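Local coordinates for protein aminotransferase class I and II (PDB 3OP7) that probably transfers amino groups between amino acids and keto acids, using pyridoxal phosphate held as a Schiff base on a lysine, at residues F322-L334 with G360-D372. Residues are numbered along the deposited sequence; the frame is centred on the assembly and turned at random.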
loop_
_atom_site.group_PDB
_atom_site.type_symbol
_atom_site.label_atom_id
_atom_site.label_comp_id
_atom_site.label_asym_id
_atom_site.label_seq_id
_atom_site.Cartn_x
_atom_site.Cartn_y
_atom_site.Cartn_z
ATOM N N PHE A 322 -25.205 -21.530 5.501
ATOM C CA PHE A 322 -26.417 -20.703 5.548
ATOM C C PHE A 322 -26.291 -19.535 4.577
ATOM O O PHE A 322 -27.190 -19.255 3.786
ATOM C CB PHE A 322 -26.593 -20.173 6.958
ATOM C CG PHE A 322 -27.789 -19.286 7.154
ATOM C CD1 PHE A 322 -27.704 -17.919 6.931
ATOM C CD2 PHE A 322 -28.967 -19.803 7.643
ATOM C CE1 PHE A 322 -28.794 -17.094 7.157
ATOM C CE2 PHE A 322 -30.072 -18.984 7.869
ATOM C CZ PHE A 322 -29.986 -17.639 7.630
ATOM N N CYS A 323 -25.175 -18.833 4.659
ATOM C CA CYS A 323 -24.955 -17.701 3.771
ATOM C C CYS A 323 -24.784 -18.079 2.289
ATOM O O CYS A 323 -25.196 -17.315 1.414
ATOM C CB CYS A 323 -23.751 -16.886 4.232
ATOM S SG CYS A 323 -24.059 -15.965 5.788
ATOM N N LEU A 324 -24.156 -19.226 2.010
ATOM C CA LEU A 324 -24.040 -19.726 0.629
ATOM C C LEU A 324 -25.426 -20.021 0.057
ATOM O O LEU A 324 -25.738 -19.672 -1.082
ATOM C CB LEU A 324 -23.188 -21.003 0.562
ATOM C CG LEU A 324 -21.661 -20.897 0.773
ATOM C CD1 LEU A 324 -21.082 -22.309 1.073
ATOM C CD2 LEU A 324 -20.988 -20.250 -0.435
ATOM N N GLN A 325 -26.250 -20.680 0.858
ATOM C CA GLN A 325 -27.616 -20.994 0.448
ATOM C C GLN A 325 -28.469 -19.751 0.258
ATOM O O GLN A 325 -29.199 -19.659 -0.719
ATOM C CB GLN A 325 -28.278 -21.894 1.469
ATOM C CG GLN A 325 -27.752 -23.295 1.472
ATOM C CD GLN A 325 -28.570 -24.204 2.391
ATOM O OE1 GLN A 325 -28.036 -25.151 2.980
ATOM N NE2 GLN A 325 -29.861 -23.901 2.531
ATOM N N LEU A 326 -28.391 -18.813 1.196
ATOM C CA LEU A 326 -29.100 -17.530 1.073
ATOM C C LEU A 326 -28.682 -16.791 -0.205
ATOM O O LEU A 326 -29.520 -16.245 -0.950
ATOM C CB LEU A 326 -28.805 -16.653 2.289
ATOM C CG LEU A 326 -29.304 -15.210 2.245
ATOM C CD1 LEU A 326 -30.837 -15.169 2.369
ATOM C CD2 LEU A 326 -28.590 -14.382 3.302
ATOM N N LEU A 327 -27.391 -16.814 -0.482
ATOM C CA LEU A 327 -26.872 -16.186 -1.693
ATOM C C LEU A 327 -27.430 -16.875 -2.948
ATOM O O LEU A 327 -27.947 -16.199 -3.840
ATOM C CB LEU A 327 -25.336 -16.195 -1.690
ATOM C CG LEU A 327 -24.612 -15.602 -2.904
ATOM C CD1 LEU A 327 -24.943 -14.124 -3.021
ATOM C CD2 LEU A 327 -23.089 -15.788 -2.764
ATOM N N GLN A 328 -27.354 -18.205 -3.015
ATOM C CA GLN A 328 -27.787 -18.969 -4.190
ATOM C C GLN A 328 -29.293 -18.815 -4.426
ATOM O O GLN A 328 -29.758 -18.647 -5.556
ATOM C CB GLN A 328 -27.446 -20.460 -4.009
ATOM C CG GLN A 328 -25.942 -20.790 -4.018
ATOM C CD GLN A 328 -25.643 -22.191 -3.492
ATOM O OE1 GLN A 328 -26.547 -22.995 -3.270
ATOM N NE2 GLN A 328 -24.364 -22.482 -3.292
ATOM N N GLU A 329 -30.048 -18.892 -3.339
ATOM C CA GLU A 329 -31.510 -18.876 -3.417
ATOM C C GLU A 329 -32.185 -17.491 -3.509
ATOM O O GLU A 329 -33.259 -17.387 -4.106
ATOM C CB GLU A 329 -32.101 -19.643 -2.234
ATOM C CG GLU A 329 -31.785 -21.120 -2.284
ATOM C CD GLU A 329 -32.614 -21.930 -1.287
ATOM O OE1 GLU A 329 -33.765 -21.538 -0.992
ATOM O OE2 GLU A 329 -32.109 -22.957 -0.796
ATOM N N HIS A 330 -31.604 -16.471 -2.890
ATOM C CA HIS A 330 -32.215 -15.124 -2.835
ATOM C C HIS A 330 -31.324 -13.981 -3.246
ATOM O O HIS A 330 -31.777 -12.825 -3.305
ATOM C CB HIS A 330 -32.750 -14.858 -1.436
ATOM C CG HIS A 330 -33.807 -15.827 -1.035
ATOM N ND1 HIS A 330 -35.046 -15.857 -1.635
ATOM C CD2 HIS A 330 -33.793 -16.848 -0.148
ATOM C CE1 HIS A 330 -35.758 -16.836 -1.110
ATOM N NE2 HIS A 330 -35.023 -17.447 -0.200
ATOM N N GLY A 331 -30.057 -14.285 -3.521
ATOM C CA GLY A 331 -29.112 -13.291 -3.957
ATOM C C GLY A 331 -28.646 -12.301 -2.898
ATOM O O GLY A 331 -28.094 -11.277 -3.254
ATOM N N VAL A 332 -28.846 -12.617 -1.614
ATOM C CA VAL A 332 -28.472 -11.744 -0.509
ATOM C C VAL A 332 -27.069 -12.127 -0.008
ATOM O O VAL A 332 -26.794 -13.300 0.284
ATOM C CB VAL A 332 -29.488 -11.836 0.686
ATOM C CG1 VAL A 332 -29.057 -10.945 1.853
ATOM C CG2 VAL A 332 -30.919 -11.489 0.241
ATOM N N LEU A 333 -26.177 -11.160 0.040
ATOM C CA LEU A 333 -24.803 -11.430 0.487
ATOM C C LEU A 333 -24.576 -10.862 1.868
ATOM O O LEU A 333 -24.815 -9.673 2.110
ATOM C CB LEU A 333 -23.774 -10.880 -0.489
ATOM C CG LEU A 333 -22.301 -11.279 -0.210
ATOM C CD1 LEU A 333 -22.073 -12.771 -0.488
ATOM C CD2 LEU A 333 -21.339 -10.415 -1.008
ATOM N N LEU A 334 -24.122 -11.750 2.765
ATOM C CA LEU A 334 -23.677 -11.426 4.110
ATOM C C LEU A 334 -22.261 -11.980 4.213
ATOM O O LEU A 334 -21.792 -12.657 3.267
ATOM C CB LEU A 334 -24.579 -12.154 5.134
ATOM C CG LEU A 334 -26.033 -11.669 5.250
ATOM C CD1 LEU A 334 -26.884 -12.681 6.014
ATOM C CD2 LEU A 334 -26.043 -10.343 5.965
ATOM N N GLY A 360 -32.951 -6.743 1.080
ATOM C CA GLY A 360 -32.060 -7.750 1.656
ATOM C C GLY A 360 -32.676 -8.382 2.889
ATOM O O GLY A 360 -32.723 -9.617 3.005
ATOM N N LEU A 361 -33.189 -7.533 3.786
ATOM C CA LEU A 361 -33.815 -7.995 5.032
ATOM C C LEU A 361 -35.108 -8.778 4.773
ATOM O O LEU A 361 -35.340 -9.846 5.343
ATOM C CB LEU A 361 -34.086 -6.808 5.975
ATOM C CG LEU A 361 -32.847 -6.089 6.542
ATOM C CD1 LEU A 361 -33.245 -5.012 7.535
ATOM C CD2 LEU A 361 -31.818 -7.040 7.164
ATOM N N GLU A 362 -35.962 -8.224 3.921
ATOM C CA GLU A 362 -37.164 -8.917 3.479
ATOM C C GLU A 362 -36.833 -10.333 2.991
ATOM O O GLU A 362 -37.433 -11.317 3.453
ATOM C CB GLU A 362 -37.853 -8.099 2.396
ATOM C CG GLU A 362 -38.947 -7.156 2.959
ATOM C CD GLU A 362 -39.376 -6.031 1.992
ATOM O OE1 GLU A 362 -38.916 -5.984 0.811
ATOM O OE2 GLU A 362 -40.165 -5.172 2.448
ATOM N N LYS A 363 -35.838 -10.433 2.105
ATOM C CA LYS A 363 -35.438 -11.720 1.540
ATOM C C LYS A 363 -34.787 -12.643 2.572
ATOM O O LYS A 363 -34.966 -13.855 2.513
ATOM C CB LYS A 363 -34.517 -11.537 0.329
ATOM C CG LYS A 363 -35.206 -10.928 -0.922
ATOM C CD LYS A 363 -36.180 -11.905 -1.603
ATOM C CE LYS A 363 -36.490 -11.507 -3.050
ATOM N NZ LYS A 363 -37.724 -12.178 -3.578
ATOM N N LEU A 364 -34.025 -12.074 3.501
ATOM C CA LEU A 364 -33.454 -12.841 4.612
ATOM C C LEU A 364 -34.566 -13.436 5.471
ATOM O O LEU A 364 -34.504 -14.612 5.843
ATOM C CB LEU A 364 -32.546 -11.954 5.471
ATOM C CG LEU A 364 -31.834 -12.625 6.642
ATOM C CD1 LEU A 364 -31.169 -13.955 6.232
ATOM C CD2 LEU A 364 -30.808 -11.666 7.284
ATOM N N SER A 365 -35.594 -12.643 5.761
ATOM C CA SER A 365 -36.760 -13.166 6.511
ATOM C C SER A 365 -37.502 -14.280 5.756
ATOM O O SER A 365 -37.987 -15.234 6.372
ATOM C CB SER A 365 -37.742 -12.042 6.863
ATOM O OG SER A 365 -37.156 -11.186 7.825
ATOM N N GLN A 366 -37.583 -14.153 4.431
ATOM C CA GLN A 366 -38.150 -15.217 3.583
ATOM C C GLN A 366 -37.378 -16.526 3.739
ATOM O O GLN A 366 -37.966 -17.593 3.913
ATOM C CB GLN A 366 -38.126 -14.806 2.105
ATOM C CG GLN A 366 -39.320 -13.981 1.598
ATOM C CD GLN A 366 -39.166 -13.666 0.117
ATOM O OE1 GLN A 366 -38.750 -14.531 -0.656
ATOM N NE2 GLN A 366 -39.479 -12.429 -0.284
ATOM N N PHE A 367 -36.051 -16.423 3.674
ATOM C CA PHE A 367 -35.169 -17.560 3.861
ATOM C C PHE A 367 -35.358 -18.158 5.260
ATOM O O PHE A 367 -35.494 -19.372 5.404
ATOM C CB PHE A 367 -33.709 -17.120 3.637
ATOM C CG PHE A 367 -32.743 -18.255 3.533
ATOM C CD1 PHE A 367 -32.914 -19.254 2.578
ATOM C CD2 PHE A 367 -31.649 -18.330 4.385
ATOM C CE1 PHE A 367 -32.005 -20.319 2.483
ATOM C CE2 PHE A 367 -30.751 -19.386 4.294
ATOM C CZ PHE A 367 -30.922 -20.375 3.343
ATOM N N LEU A 368 -35.426 -17.296 6.270
ATOM C CA LEU A 368 -35.577 -17.743 7.669
ATOM C C LEU A 368 -36.882 -18.475 7.966
ATOM O O LEU A 368 -36.906 -19.348 8.840
ATOM C CB LEU A 368 -35.400 -16.574 8.653
ATOM C CG LEU A 368 -33.958 -16.101 8.859
ATOM C CD1 LEU A 368 -33.933 -14.677 9.384
ATOM C CD2 LEU A 368 -33.188 -17.039 9.789
ATOM N N ARG A 369 -37.964 -18.151 7.252
ATOM C CA ARG A 369 -39.224 -18.918 7.407
ATOM C C ARG A 369 -39.057 -20.415 7.046
ATOM O O ARG A 369 -39.823 -21.248 7.521
ATOM C CB ARG A 369 -40.382 -18.281 6.613
ATOM C CG ARG A 369 -41.069 -17.108 7.349
ATOM N N ARG A 370 -38.037 -20.750 6.249
ATOM C CA ARG A 370 -37.704 -22.147 5.933
ATOM C C ARG A 370 -37.149 -22.952 7.136
ATOM O O ARG A 370 -37.137 -24.185 7.088
ATOM C CB ARG A 370 -36.729 -22.240 4.743
ATOM C CG ARG A 370 -37.164 -21.493 3.472
ATOM N N PHE A 371 -36.742 -22.273 8.215
ATOM C CA PHE A 371 -36.187 -22.945 9.415
ATOM C C PHE A 371 -37.055 -22.921 10.702
ATOM O O PHE A 371 -36.564 -23.299 11.770
ATOM C CB PHE A 371 -34.805 -22.364 9.745
ATOM C CG PHE A 371 -33.833 -22.443 8.605
ATOM C CD1 PHE A 371 -33.070 -23.587 8.402
ATOM C CD2 PHE A 371 -33.703 -21.385 7.718
ATOM C CE1 PHE A 371 -32.169 -23.668 7.339
ATOM C CE2 PHE A 371 -32.805 -21.450 6.649
ATOM C CZ PHE A 371 -32.036 -22.594 6.459
ATOM N N ASP A 372 -38.324 -22.506 10.606
ATOM C CA ASP A 372 -39.235 -22.458 11.789
ATOM C C ASP A 372 -39.946 -23.775 12.106
ATOM O O ASP A 372 -39.851 -24.747 11.365
ATOM C CB ASP A 372 -40.282 -21.340 11.624
ATOM C CG ASP A 372 -39.717 -19.960 11.957
ATOM O OD1 ASP A 372 -39.464 -19.692 13.156
ATOM O OD2 ASP A 372 -39.521 -19.154 11.023
#
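Phe-367 is the knob of this helix-helix contact, its ring set into a hole on helix 322-330 formed by Phe-322, Leu-326, Glu-329 and His-330. The two helices are the last two of the chain and belong to the small C-terminal domain of the class I/II aminotransferase fold; the axes of segments 322-330 and 360-368 approach to 10.6 Å, with 111° between their N-to-C directions. A chi1 of -168°, which sets CG anti to the backbone N, swings the Phe-367 ring toward helix 322-330. Its edge meets the face of Phe-322 in a T-shaped pair, CE2 standing over the centre of that ring, with centroids 5.0 Å apart and planes at 69°. Leu-326 lies against one face of Phe-367 through a CH-pi contact from CB, 4.2 Å from the ring centroid, while Phe-371 CE2 sits over the opposite face, offset toward the rim. Gln-325 CB touches Phe-367 CZ at 3.6 Å, and the Glu-329 carboxylate comes to the ring edge with its plane perpendicular to the ring.

His-330 meets Phe-367 rim to rim, completing a four-ring aromatic cluster with Phe-322 and Phe-371. No hydrogen bond spans the two segments, so the fit rests on packing. Around the cluster, Leu-364 CD1 fills the angle between Leu-326 CD2 and the edge of Phe-322, and Leu-368 CD2 closes on Phe-322 CZ at the ring edge.

Gly-331, with positive phi, ends the helix and leads the chain into strand 332-333, which pairs with strand 22-23. Leu-334 CD1 packs against Leu-364 CD2; Trp-291 of helix 270-294 backs Leu-364, and Val-346 of strand 345-348 backs Leu-334. From the strand, Val-332 CG2 rests 3.6 Å from Lys-363 CB and 3.8 Å from Gly-360 O.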